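Alpha-L-rhamnosidase (Klebsiella oxytoca, PDB 4XHC) hydrolyses terminal alpha-L-rhamnose residues from glycosides as a two-domain enzyme of glycoside hydrolase family 78. Local coordinates at residues A262-V267 with Q317-M322; E449-L454 with A474-C479; Q380-L385 with V395-R400; W505-F508 with D514-P517. One frame throughout, in Å; residues are numbered along the deposited sequence.

Contact 1 of 4, residues A262-V267 with Q317-M322; sequences ARHDLV and QSAEDM
S318 and A319, on the last turn of helix 302-319, receive the imidazole of H264, near the start of helix 264-276. S318 comes first. Its carbonyl O lies 4.0 Å from H264 CE1, oblique to the ring. Its OG is 4.1 Å from H264 CD2, which is van der Waals contact. That hydroxyl is bonded back into its own helix, to the carbonyl of N314. A319 follows and brings its methyl over one face of the imidazole. A319 CB stands 4.2 Å from the H264 ring centroid and 23° off the ring normal, a CH-pi contact shifted toward the CG side. The carbonyl O of A262 lies over the opposite face, toward the rim. H264 NE2 is hydrogen-bonded to D258, which probably holds the ring in this orientation. E320 then leaves the helix with positive phi (62°) and turns the chain away. D321 N-caps the next helix, 322-340, and its carboxylate also bonds Y315 and T324. The contact is a small surface one. It joins the start of helix 264-276 to the end of helix 302-319, with helix 247-259 supplying D258 alongside.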
loop_
_atom_site.group_PDB
_atom_site.type_symbol
_atom_site.label_atom_id
_atom_site.label_comp_id
_atom_site.label_asym_id
_atom_site.label_seq_id
_atom_site.Cartn_x
_atom_site.Cartn_y
_atom_site.Cartn_z
ATOM N N ALA A 262 -13.403 20.799 29.550
ATOM C CA ALA A 262 -14.081 20.276 30.751
ATOM C C ALA A 262 -14.725 18.893 30.555
ATOM O O ALA A 262 -15.832 18.649 31.018
ATOM C CB ALA A 262 -15.111 21.279 31.272
ATOM N N ARG A 263 -14.019 17.999 29.873
ATOM C CA ARG A 263 -14.464 16.625 29.732
ATOM C C ARG A 263 -13.881 15.769 30.848
ATOM O O ARG A 263 -12.894 15.053 30.655
ATOM C CB ARG A 263 -14.081 16.087 28.359
ATOM C CG ARG A 263 -14.789 16.826 27.237
ATOM C CD ARG A 263 -15.157 15.906 26.084
ATOM N NE ARG A 263 -16.082 14.850 26.488
ATOM C CZ ARG A 263 -16.700 14.023 25.646
ATOM N NH1 ARG A 263 -16.522 14.108 24.330
ATOM N NH2 ARG A 263 -17.513 13.102 26.129
ATOM N N HIS A 264 -14.515 15.855 32.016
ATOM C CA HIS A 264 -14.089 15.118 33.213
ATOM C C HIS A 264 -14.339 13.626 33.077
ATOM O O HIS A 264 -13.587 12.824 33.615
ATOM C CB HIS A 264 -14.785 15.663 34.470
ATOM C CG HIS A 264 -14.446 17.091 34.765
ATOM N ND1 HIS A 264 -15.406 18.072 34.905
ATOM C CD2 HIS A 264 -13.248 17.710 34.909
ATOM C CE1 HIS A 264 -14.816 19.232 35.135
ATOM N NE2 HIS A 264 -13.507 19.040 35.143
ATOM N N ASP A 265 -15.389 13.262 32.351
ATOM C CA ASP A 265 -15.662 11.857 32.046
ATOM C C ASP A 265 -14.457 11.158 31.401
ATOM O O ASP A 265 -14.221 9.972 31.627
ATOM C CB ASP A 265 -16.917 11.718 31.154
ATOM C CG ASP A 265 -16.854 12.579 29.886
ATOM O OD1 ASP A 265 -16.683 13.809 30.001
ATOM O OD2 ASP A 265 -16.989 12.033 28.772
ATOM N N LEU A 266 -13.697 11.893 30.601
ATOM C CA LEU A 266 -12.556 11.315 29.908
ATOM C C LEU A 266 -11.348 11.138 30.828
ATOM O O LEU A 266 -10.573 10.201 30.669
ATOM C CB LEU A 266 -12.196 12.171 28.686
ATOM C CG LEU A 266 -11.159 11.571 27.734
ATOM C CD1 LEU A 266 -11.618 10.220 27.204
ATOM C CD2 LEU A 266 -10.860 12.534 26.595
ATOM N N VAL A 267 -11.184 12.043 31.788
ATOM C CA VAL A 267 -10.127 11.907 32.807
ATOM C C VAL A 267 -10.436 10.703 33.690
ATOM O O VAL A 267 -9.562 9.921 34.043
ATOM C CB VAL A 267 -9.999 13.169 33.693
ATOM C CG1 VAL A 267 -8.917 12.982 34.745
ATOM C CG2 VAL A 267 -9.691 14.389 32.833
ATOM N N GLN A 317 -10.477 17.529 42.968
ATOM C CA GLN A 317 -10.597 18.992 43.127
ATOM C C GLN A 317 -11.496 19.624 42.072
ATOM O O GLN A 317 -12.319 20.480 42.378
ATOM C CB GLN A 317 -9.222 19.680 43.050
ATOM C CG GLN A 317 -8.246 19.393 44.195
ATOM C CD GLN A 317 -8.886 19.410 45.572
ATOM O OE1 GLN A 317 -9.286 20.463 46.078
ATOM N NE2 GLN A 317 -8.983 18.235 46.185
ATOM N N SER A 318 -11.320 19.189 40.826
ATOM C CA SER A 318 -11.986 19.791 39.674
ATOM C C SER A 318 -13.374 19.237 39.371
ATOM O O SER A 318 -14.272 19.993 39.028
ATOM C CB SER A 318 -11.119 19.596 38.450
ATOM O OG SER A 318 -10.900 18.219 38.218
ATOM N N ALA A 319 -13.532 17.919 39.461
ATOM C CA ALA A 319 -14.808 17.252 39.157
ATOM C C ALA A 319 -15.705 17.037 40.383
ATOM O O ALA A 319 -16.913 16.892 40.230
ATOM C CB ALA A 319 -14.547 15.919 38.477
ATOM N N GLU A 320 -15.111 16.990 41.579
ATOM C CA GLU A 320 -15.846 16.816 42.848
ATOM C C GLU A 320 -16.598 15.479 42.906
ATOM O O GLU A 320 -17.742 15.405 43.362
ATOM C CB GLU A 320 -16.781 18.004 43.100
ATOM C CG GLU A 320 -16.057 19.348 43.098
ATOM C CD GLU A 320 -16.981 20.552 43.238
ATOM O OE1 GLU A 320 -18.222 20.390 43.200
ATOM O OE2 GLU A 320 -16.456 21.677 43.382
ATOM N N ASP A 321 -15.911 14.422 42.468
ATOM C CA ASP A 321 -16.471 13.080 42.355
ATOM C C ASP A 321 -15.868 12.210 43.463
ATOM O O ASP A 321 -14.848 11.544 43.261
ATOM C CB ASP A 321 -16.148 12.525 40.958
ATOM C CG ASP A 321 -16.749 11.142 40.689
ATOM O OD1 ASP A 321 -17.481 10.599 41.542
ATOM O OD2 ASP A 321 -16.475 10.594 39.598
ATOM N N MET A 322 -16.503 12.223 44.637
ATOM C CA MET A 322 -16.014 11.464 45.793
ATOM C C MET A 322 -16.100 9.949 45.584
ATOM O O MET A 322 -15.227 9.215 46.045
ATOM C CB MET A 322 -16.768 11.863 47.066
ATOM C CG MET A 322 -16.330 13.200 47.645
ATOM S SD MET A 322 -14.785 13.109 48.586
ATOM C CE MET A 322 -15.390 12.885 50.268
#

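Contact 2 of 4, residues E449-L454 with A474-C479; sequences EIMRNL and AALLQC. With SO4 (sulfate ion), chain D.
M451 reaches across from helix 444-456 and meets three residues of the 474-479 segment with different parts of its side chain. Its CG sits beside its own backbone N (chi1 -57°), and the chain bends again at chi2 and chi3. The curled thioether therefore lies along the facing helix instead of running straight into it. CG is nearest C479, with M451 CG 3.8 Å from C479 SG. The sulfur comes next, and M451 SD is 3.9 Å from A475 CB. The terminal methyl goes furthest along, and M451 CE is 3.6 Å from A475 CB. The same CE meets one branch of L476, at 3.8 Å from L476 CD2. The L476 side chain runs at a slant to that of M451 and touches it through CD2 and, a little farther off, CG. The small A475 leaves room for the methionine to lie close to the helix. All these meetings are apolar. L481, in the loop that follows, also packs on M451 and L476.

R452 turns its guanidinium to a sulfate ion, probably from the crystallisation liquor. NE and NH2 both hydrogen-bond sulfate O4, at the edge of the guanidinium: R452 NE is 3.0 Å from sulfate O4, and R452 NH2 is 2.9 Å from the same atom. R448 also binds the ion. R452 NH1 forms salt bridges with E455 and E484, which should offset part of the positive charge.

The arrangement joins the successive helices 444-456 and 466-478, as helix packing within the alpha-helical six-hairpin glycosidase domain.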
loop_
_atom_site.group_PDB
_atom_site.type_symbol
_atom_site.label_atom_id
_atom_site.label_comp_id
_atom_site.label_asym_id
_atom_site.label_seq_id
_atom_site.Cartn_x
_atom_site.Cartn_y
_atom_site.Cartn_z
ATOM N N GLU A 449 15.578 31.732 46.373
ATOM C CA GLU A 449 17.031 31.837 46.089
ATOM C C GLU A 449 17.523 30.809 45.059
ATOM O O GLU A 449 18.409 31.119 44.263
ATOM C CB GLU A 449 17.879 31.671 47.388
ATOM C CG GLU A 449 17.799 32.812 48.426
ATOM C CD GLU A 449 18.430 32.474 49.793
ATOM O OE1 GLU A 449 18.228 33.260 50.757
ATOM O OE2 GLU A 449 19.112 31.427 49.918
ATOM N N ILE A 450 16.961 29.602 45.065
ATOM C CA ILE A 450 17.323 28.592 44.057
ATOM C C ILE A 450 16.862 28.983 42.637
ATOM O O ILE A 450 17.601 28.790 41.667
ATOM C CB ILE A 450 16.777 27.191 44.426
ATOM C CG1 ILE A 450 17.547 26.619 45.613
ATOM C CG2 ILE A 450 16.881 26.212 43.253
ATOM C CD1 ILE A 450 16.835 25.473 46.295
ATOM N N MET A 451 15.655 29.533 42.515
ATOM C CA MET A 451 15.126 29.917 41.212
ATOM C C MET A 451 15.894 31.110 40.648
ATOM O O MET A 451 16.105 31.193 39.437
ATOM C CB MET A 451 13.635 30.246 41.289
ATOM C CG MET A 451 12.748 29.134 41.838
ATOM S SD MET A 451 12.885 27.512 41.057
ATOM C CE MET A 451 12.318 27.867 39.394
ATOM N N ARG A 452 16.320 32.022 41.522
ATOM C CA ARG A 452 17.240 33.103 41.134
ATOM C C ARG A 452 18.607 32.577 40.718
ATOM O O ARG A 452 19.254 33.142 39.840
ATOM C CB ARG A 452 17.456 34.094 42.281
ATOM C CG ARG A 452 16.261 34.949 42.624
ATOM C CD ARG A 452 15.799 35.726 41.409
ATOM N NE ARG A 452 14.854 36.775 41.759
ATOM C CZ ARG A 452 14.105 37.433 40.878
ATOM N NH1 ARG A 452 14.180 37.159 39.575
ATOM N NH2 ARG A 452 13.263 38.364 41.301
ATOM N N ASN A 453 19.039 31.496 41.347
ATOM C CA ASN A 453 20.316 30.892 41.023
ATOM C C ASN A 453 20.304 30.234 39.625
ATOM O O ASN A 453 21.312 30.251 38.924
ATOM C CB ASN A 453 20.699 29.885 42.116
ATOM C CG ASN A 453 22.187 29.668 42.227
ATOM O OD1 ASN A 453 22.976 30.481 41.763
ATOM N ND2 ASN A 453 22.583 28.562 42.839
ATOM N N LEU A 454 19.168 29.677 39.210
ATOM C CA LEU A 454 19.033 29.140 37.849
ATOM C C LEU A 454 19.147 30.229 36.793
ATOM O O LEU A 454 19.722 30.017 35.729
ATOM C CB LEU A 454 17.693 28.464 37.665
ATOM C CG LEU A 454 17.401 27.229 38.526
ATOM C CD1 LEU A 454 15.944 26.838 38.374
ATOM C CD2 LEU A 454 18.280 26.051 38.156
ATOM N N ALA A 474 5.868 26.196 36.858
ATOM C CA ALA A 474 5.124 25.966 38.087
ATOM C C ALA A 474 5.951 26.363 39.303
ATOM O O ALA A 474 5.419 26.962 40.250
ATOM C CB ALA A 474 4.708 24.511 38.187
ATOM N N ALA A 475 7.244 26.031 39.271
ATOM C CA ALA A 475 8.154 26.373 40.357
ATOM C C ALA A 475 8.326 27.886 40.486
ATOM O O ALA A 475 8.360 28.417 41.596
ATOM C CB ALA A 475 9.502 25.695 40.171
ATOM N N LEU A 476 8.426 28.584 39.362
ATOM C CA LEU A 476 8.509 30.042 39.396
ATOM C C LEU A 476 7.283 30.637 40.077
ATOM O O LEU A 476 7.411 31.459 40.983
ATOM C CB LEU A 476 8.675 30.618 37.987
ATOM C CG LEU A 476 10.041 30.379 37.332
ATOM C CD1 LEU A 476 9.995 30.700 35.847
ATOM C CD2 LEU A 476 11.127 31.202 38.008
ATOM N N LEU A 477 6.095 30.209 39.656
ATOM C CA LEU A 477 4.838 30.720 40.230
ATOM C C LEU A 477 4.724 30.419 41.733
ATOM O O LEU A 477 4.339 31.288 42.512
ATOM C CB LEU A 477 3.622 30.161 39.472
ATOM C CG LEU A 477 3.409 30.707 38.051
ATOM C CD1 LEU A 477 2.291 29.963 37.329
ATOM C CD2 LEU A 477 3.112 32.203 38.074
ATOM N N GLN A 478 5.082 29.200 42.128
ATOM C CA GLN A 478 5.042 28.782 43.530
ATOM C C GLN A 478 5.917 29.670 44.430
ATOM O O GLN A 478 5.573 29.903 45.583
ATOM C CB GLN A 478 5.474 27.317 43.638
ATOM C CG GLN A 478 5.410 26.707 45.022
ATOM C CD GLN A 478 6.137 25.373 45.093
ATOM O OE1 GLN A 478 5.701 24.382 44.513
ATOM N NE2 GLN A 478 7.254 25.344 45.819
ATOM N N CYS A 479 7.028 30.176 43.900
ATOM C CA CYS A 479 7.907 31.059 44.654
ATOM C C CYS A 479 7.550 32.539 44.481
ATOM O O CYS A 479 8.304 33.417 44.911
ATOM C CB CYS A 479 9.359 30.829 44.243
ATOM S SG CYS A 479 9.932 29.121 44.431
HETATM S S SO4 D . 14.289 38.647 45.017
HETATM O O1 SO4 D . 13.880 40.053 45.163
HETATM O O2 SO4 D . 15.665 38.679 44.455
HETATM O O3 SO4 D . 14.158 38.000 46.334
HETATM O O4 SO4 D . 13.384 37.834 44.176
#

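Contact 3 of 4, residues Q380-L385 with V395-R400; sequences QRAIWL and VSYRQR
I383 and Y397 form the centre of a buried helix-helix contact between helices 368-389 and 391-412, which follow each other directly in the chain. The axes of segments 380-385 and 395-400 run nearly antiparallel, at 162°, and approach to 9.5 Å. The two side chains slide past each other in opposite directions. I383 CG1 lies 3.6 Å from Y397 CB, near the plane of the phenol ring and at its edge. The tyrosine ring continues past the isoleucine to A382, whose CB is 4.0 Å from Y397 CE2. I383 keeps CG1 beside its backbone N (chi1 -69°), and this leaves CG2 turned to the other neighbour, R398. There I383 CG2 is 4.1 Å from R398 NE, and the two chains cross at a slant. This is contact with the aliphatic part and the near end of the guanidinium. The charge itself is met by E387, in a salt bridge through R398 NH2. Helix 322-340 covers the buried side, with R333 and V336 on Y397 and V336 on A382; V309 of helix 302-319 also touches A382. L401 packs on I383 from further along helix 391-412. The result is an antiparallel helical hairpin within the six-hairpin glycosidase domain.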
loop_
_atom_site.group_PDB
_atom_site.type_symbol
_atom_site.label_atom_id
_atom_site.label_comp_id
_atom_site.label_asym_id
_atom_site.label_seq_id
_atom_site.Cartn_x
_atom_site.Cartn_y
_atom_site.Cartn_z
ATOM N N GLN A 380 2.849 14.089 49.491
ATOM C CA GLN A 380 2.036 15.205 49.991
ATOM C C GLN A 380 0.574 15.107 49.542
ATOM O O GLN A 380 -0.332 15.350 50.327
ATOM C CB GLN A 380 2.649 16.538 49.535
ATOM C CG GLN A 380 1.927 17.808 49.987
ATOM C CD GLN A 380 1.922 17.988 51.489
ATOM O OE1 GLN A 380 2.766 18.688 52.040
ATOM N NE2 GLN A 380 0.981 17.348 52.157
ATOM N N ARG A 381 0.357 14.752 48.280
ATOM C CA ARG A 381 -1.001 14.597 47.765
ATOM C C ARG A 381 -1.657 13.339 48.312
ATOM O O ARG A 381 -2.864 13.326 48.538
ATOM C CB ARG A 381 -1.034 14.580 46.232
ATOM C CG ARG A 381 -1.087 15.960 45.593
ATOM C CD ARG A 381 0.296 16.562 45.491
ATOM N NE ARG A 381 0.260 17.996 45.224
ATOM C CZ ARG A 381 1.281 18.825 45.438
ATOM N NH1 ARG A 381 2.440 18.383 45.912
ATOM N NH2 ARG A 381 1.147 20.113 45.178
ATOM N N ALA A 382 -0.873 12.282 48.515
ATOM C CA ALA A 382 -1.384 11.078 49.177
ATOM C C ALA A 382 -1.888 11.369 50.608
ATOM O O ALA A 382 -2.826 10.738 51.081
ATOM C CB ALA A 382 -0.318 9.993 49.198
ATOM N N ILE A 383 -1.266 12.328 51.285
ATOM C CA ILE A 383 -1.707 12.740 52.613
ATOM C C ILE A 383 -3.054 13.439 52.516
ATOM O O ILE A 383 -3.961 13.164 53.306
ATOM C CB ILE A 383 -0.688 13.676 53.288
ATOM C CG1 ILE A 383 0.571 12.895 53.644
ATOM C CG2 ILE A 383 -1.258 14.305 54.553
ATOM C CD1 ILE A 383 1.769 13.778 53.921
ATOM N N TRP A 384 -3.193 14.343 51.553
ATOM C CA TRP A 384 -4.441 15.076 51.413
ATOM C C TRP A 384 -5.603 14.122 51.105
ATOM O O TRP A 384 -6.718 14.294 51.630
ATOM C CB TRP A 384 -4.310 16.185 50.362
ATOM C CG TRP A 384 -3.402 17.316 50.798
ATOM C CD1 TRP A 384 -3.186 17.748 52.079
ATOM C CD2 TRP A 384 -2.622 18.171 49.954
ATOM N NE1 TRP A 384 -2.316 18.810 52.084
ATOM C CE2 TRP A 384 -1.953 19.092 50.793
ATOM C CE3 TRP A 384 -2.426 18.254 48.568
ATOM C CZ2 TRP A 384 -1.093 20.080 50.292
ATOM C CZ3 TRP A 384 -1.568 19.238 48.072
ATOM C CH2 TRP A 384 -0.916 20.139 48.936
ATOM N N LEU A 385 -5.329 13.108 50.287
ATOM C CA LEU A 385 -6.327 12.083 49.985
ATOM C C LEU A 385 -6.598 11.211 51.209
ATOM O O LEU A 385 -7.752 10.904 51.521
ATOM C CB LEU A 385 -5.877 11.208 48.813
ATOM C CG LEU A 385 -5.909 11.849 47.422
ATOM C CD1 LEU A 385 -5.193 10.964 46.415
ATOM C CD2 LEU A 385 -7.337 12.111 46.967
ATOM N N VAL A 395 -1.380 10.130 59.476
ATOM C CA VAL A 395 -0.478 10.398 60.592
ATOM C C VAL A 395 0.944 9.912 60.289
ATOM O O VAL A 395 1.904 10.675 60.459
ATOM C CB VAL A 395 -0.948 9.750 61.914
ATOM C CG1 VAL A 395 0.054 10.048 63.021
ATOM C CG2 VAL A 395 -2.344 10.236 62.301
ATOM N N SER A 396 1.078 8.660 59.842
ATOM C CA SER A 396 2.401 8.091 59.552
ATOM C C SER A 396 2.992 8.633 58.247
ATOM O O SER A 396 4.194 8.855 58.171
ATOM C CB SER A 396 2.371 6.560 59.554
ATOM O OG SER A 396 1.407 6.068 58.654
ATOM N N TYR A 397 2.162 8.859 57.232
ATOM C CA TYR A 397 2.609 9.553 56.015
ATOM C C TYR A 397 3.204 10.947 56.303
ATOM O O TYR A 397 4.178 11.345 55.663
ATOM C CB TYR A 397 1.455 9.687 55.011
ATOM C CG TYR A 397 1.191 8.487 54.107
ATOM C CD1 TYR A 397 1.887 7.280 54.250
ATOM C CD2 TYR A 397 0.200 8.558 53.120
ATOM C CE1 TYR A 397 1.625 6.196 53.422
ATOM C CE2 TYR A 397 -0.072 7.477 52.292
ATOM C CZ TYR A 397 0.645 6.298 52.446
ATOM O OH TYR A 397 0.383 5.225 51.620
ATOM N N ARG A 398 2.641 11.683 57.261
ATOM C CA ARG A 398 3.199 12.997 57.621
ATOM C C ARG A 398 4.598 12.903 58.207
ATOM O O ARG A 398 5.434 13.769 57.945
ATOM C CB ARG A 398 2.295 13.767 58.592
ATOM C CG ARG A 398 1.207 14.556 57.884
ATOM C CD ARG A 398 0.407 15.460 58.816
ATOM N NE ARG A 398 -1.013 15.371 58.471
ATOM C CZ ARG A 398 -1.946 14.748 59.196
ATOM N NH1 ARG A 398 -1.649 14.159 60.355
ATOM N NH2 ARG A 398 -3.204 14.719 58.754
ATOM N N GLN A 399 4.837 11.870 59.016
ATOM C CA GLN A 399 6.166 11.629 59.589
ATOM C C GLN A 399 7.147 11.251 58.502
ATOM O O GLN A 399 8.291 11.683 58.510
ATOM C CB GLN A 399 6.131 10.514 60.621
ATOM C CG GLN A 399 5.339 10.875 61.851
ATOM C CD GLN A 399 5.301 9.747 62.843
ATOM O OE1 GLN A 399 6.243 9.579 63.608
ATOM N NE2 GLN A 399 4.210 8.984 62.861
ATOM N N ARG A 400 6.684 10.433 57.572
ATOM C CA ARG A 400 7.512 9.978 56.482
ATOM C C ARG A 400 7.914 11.125 55.551
ATOM O O ARG A 400 9.051 11.175 55.076
ATOM C CB ARG A 400 6.777 8.907 55.695
ATOM C CG ARG A 400 7.698 8.012 54.899
ATOM C CD ARG A 400 8.162 6.871 55.798
ATOM N NE ARG A 400 8.768 5.739 55.092
ATOM C CZ ARG A 400 9.953 5.742 54.479
ATOM N NH1 ARG A 400 10.728 6.832 54.454
ATOM N NH2 ARG A 400 10.359 4.626 53.872
#

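Contact 4 of 4, residues W505-F508 with D514-P517; sequences WEIF and DFSP. With RAM (alpha-L-rhamnopyranose), chain C.
I507 alone carries the first segment's side of this contact, and it stands next to E506, which holds the bound sugar. Its two branches part to meet two residues. I507 CG2 lies 3.4 Å from F515 CD2 and approaches the phenyl ring obliquely. CG1 and CD1 go to the proline, and the side chains of I507 and P517 meet end to end, with I507 CD1 3.9 Å from P517 CD and CG1 beside it. CG1 sits beside the backbone N of I507 (chi1 -53°), while CG2 is anti to that N, so the branches diverge over the 514-517 segment. P517 N also lies above one face of the F515 ring, toward its rim. Both segments belong to the long irregular loop between helix 482-498 and helix 534-540. In this six-hairpin glycosidase domain that loop supplies part of the rhamnose pocket. E506, the preceding residue, extends its chain beyond CG and brings its carboxylate to the sugar: rhamnose O2 donates to E506 OE2 at 2.6 Å. The hydroxyl of Y518, the residue after P517, also bonds OE2 and the sugar. OE1 has its own partners, a salt bridge with R241 and the backbone N of S525. With both oxygens engaged, the carboxylate is held in its orientation. D249, Y304, H528 and W361 supply further hydrogen bonds to the rhamnose.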
loop_
_atom_site.group_PDB
_atom_site.type_symbol
_atom_site.label_atom_id
_atom_site.label_comp_id
_atom_site.label_asym_id
_atom_site.label_seq_id
_atom_site.Cartn_x
_atom_site.Cartn_y
_atom_site.Cartn_z
ATOM N N TRP A 505 5.249 21.173 20.249
ATOM C CA TRP A 505 6.060 20.011 19.906
ATOM C C TRP A 505 6.372 19.137 21.111
ATOM O O TRP A 505 6.455 19.625 22.233
ATOM C CB TRP A 505 7.375 20.464 19.257
ATOM C CG TRP A 505 7.205 21.415 18.091
ATOM C CD1 TRP A 505 6.086 21.604 17.333
ATOM C CD2 TRP A 505 8.203 22.287 17.552
ATOM N NE1 TRP A 505 6.326 22.547 16.362
ATOM C CE2 TRP A 505 7.617 22.983 16.478
ATOM C CE3 TRP A 505 9.534 22.551 17.881
ATOM C CZ2 TRP A 505 8.317 23.928 15.731
ATOM C CZ3 TRP A 505 10.228 23.487 17.139
ATOM C CH2 TRP A 505 9.620 24.166 16.077
ATOM N N GLU A 506 6.565 17.846 20.861
ATOM C CA GLU A 506 7.027 16.916 21.883
ATOM C C GLU A 506 8.413 17.314 22.443
ATOM O O GLU A 506 8.616 17.338 23.662
ATOM C CB GLU A 506 7.104 15.519 21.290
ATOM C CG GLU A 506 7.550 14.428 22.256
ATOM C CD GLU A 506 7.891 13.129 21.555
ATOM O OE1 GLU A 506 8.145 13.186 20.329
ATOM O OE2 GLU A 506 7.887 12.048 22.198
ATOM N N ILE A 507 9.342 17.619 21.541
ATOM C CA ILE A 507 10.732 17.918 21.882
ATOM C C ILE A 507 11.080 19.353 21.483
ATOM O O ILE A 507 10.773 19.765 20.372
ATOM C CB ILE A 507 11.689 16.982 21.091
ATOM C CG1 ILE A 507 11.320 15.502 21.285
ATOM C CG2 ILE A 507 13.142 17.241 21.454
ATOM C CD1 ILE A 507 11.336 15.021 22.718
ATOM N N PHE A 508 11.725 20.111 22.370
ATOM C CA PHE A 508 12.241 21.446 22.005
ATOM C C PHE A 508 13.344 21.991 22.937
ATOM O O PHE A 508 13.088 22.397 24.080
ATOM C CB PHE A 508 11.089 22.465 21.872
ATOM C CG PHE A 508 11.526 23.824 21.371
ATOM C CD1 PHE A 508 12.388 23.945 20.281
ATOM C CD2 PHE A 508 11.066 24.983 21.981
ATOM C CE1 PHE A 508 12.793 25.189 19.830
ATOM C CE2 PHE A 508 11.472 26.230 21.531
ATOM C CZ PHE A 508 12.334 26.334 20.454
ATOM N N ASP A 514 17.259 20.952 16.068
ATOM C CA ASP A 514 17.285 19.644 15.378
ATOM C C ASP A 514 17.208 18.409 16.280
ATOM O O ASP A 514 17.101 17.290 15.782
ATOM C CB ASP A 514 18.566 19.516 14.538
ATOM C CG ASP A 514 18.407 20.070 13.138
ATOM O OD1 ASP A 514 17.309 20.574 12.806
ATOM O OD2 ASP A 514 19.388 19.995 12.361
ATOM N N PHE A 515 17.260 18.614 17.591
ATOM C CA PHE A 515 17.459 17.529 18.540
ATOM C C PHE A 515 16.350 16.482 18.493
ATOM O O PHE A 515 15.170 16.825 18.408
ATOM C CB PHE A 515 17.604 18.083 19.972
ATOM C CG PHE A 515 17.614 17.020 21.025
ATOM C CD1 PHE A 515 18.693 16.126 21.112
ATOM C CD2 PHE A 515 16.536 16.868 21.896
ATOM C CE1 PHE A 515 18.704 15.110 22.055
ATOM C CE2 PHE A 515 16.544 15.856 22.847
ATOM C CZ PHE A 515 17.630 14.975 22.924
ATOM N N SER A 516 16.755 15.215 18.552
ATOM C CA SER A 516 15.840 14.112 18.765
ATOM C C SER A 516 16.459 13.057 19.659
ATOM O O SER A 516 17.540 12.565 19.351
ATOM C CB SER A 516 15.465 13.431 17.453
ATOM O OG SER A 516 14.571 12.350 17.702
ATOM N N PRO A 517 15.751 12.664 20.738
ATOM C CA PRO A 517 16.211 11.519 21.515
ATOM C C PRO A 517 16.066 10.208 20.761
ATOM O O PRO A 517 16.651 9.220 21.167
ATOM C CB PRO A 517 15.272 11.519 22.722
ATOM C CG PRO A 517 13.992 12.095 22.205
ATOM C CD PRO A 517 14.418 13.125 21.184
HETATM C C1 RAM C . 7.821 8.954 24.929
HETATM C C2 RAM C . 6.790 10.034 24.665
HETATM C C3 RAM C . 5.775 10.094 25.791
HETATM C C4 RAM C . 6.495 9.955 27.121
HETATM C C5 RAM C . 7.068 8.551 27.220
HETATM C C6 RAM C . 8.344 8.481 28.021
HETATM O O1 RAM C . 8.066 8.299 23.748
HETATM O O2 RAM C . 7.498 11.262 24.616
HETATM O O3 RAM C . 5.055 11.328 25.758
HETATM O O4 RAM C . 5.596 10.160 28.195
HETATM O O5 RAM C . 7.346 8.030 25.902
#

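In the fold
Followed from the N terminus, the four contacts come strictly in series; none nests in or crosses another. Contact 1 closes a loop of 49 residues that holds both helix and strand. Contact 3 comes next and closes a tight helical hairpin of nine intervening residues. Contact 2 joins two helices over 19 residues. Contact 4, with only five residues between its segments, pinches the late loop beside the bound rhamnose. All lie in the catalytic domain. Contact 3 comes within about 6 Å of both contact 1 and contact 2 by nearest atoms. Contact 4 stands apart, about 15 Å from contact 2 by nearest atoms.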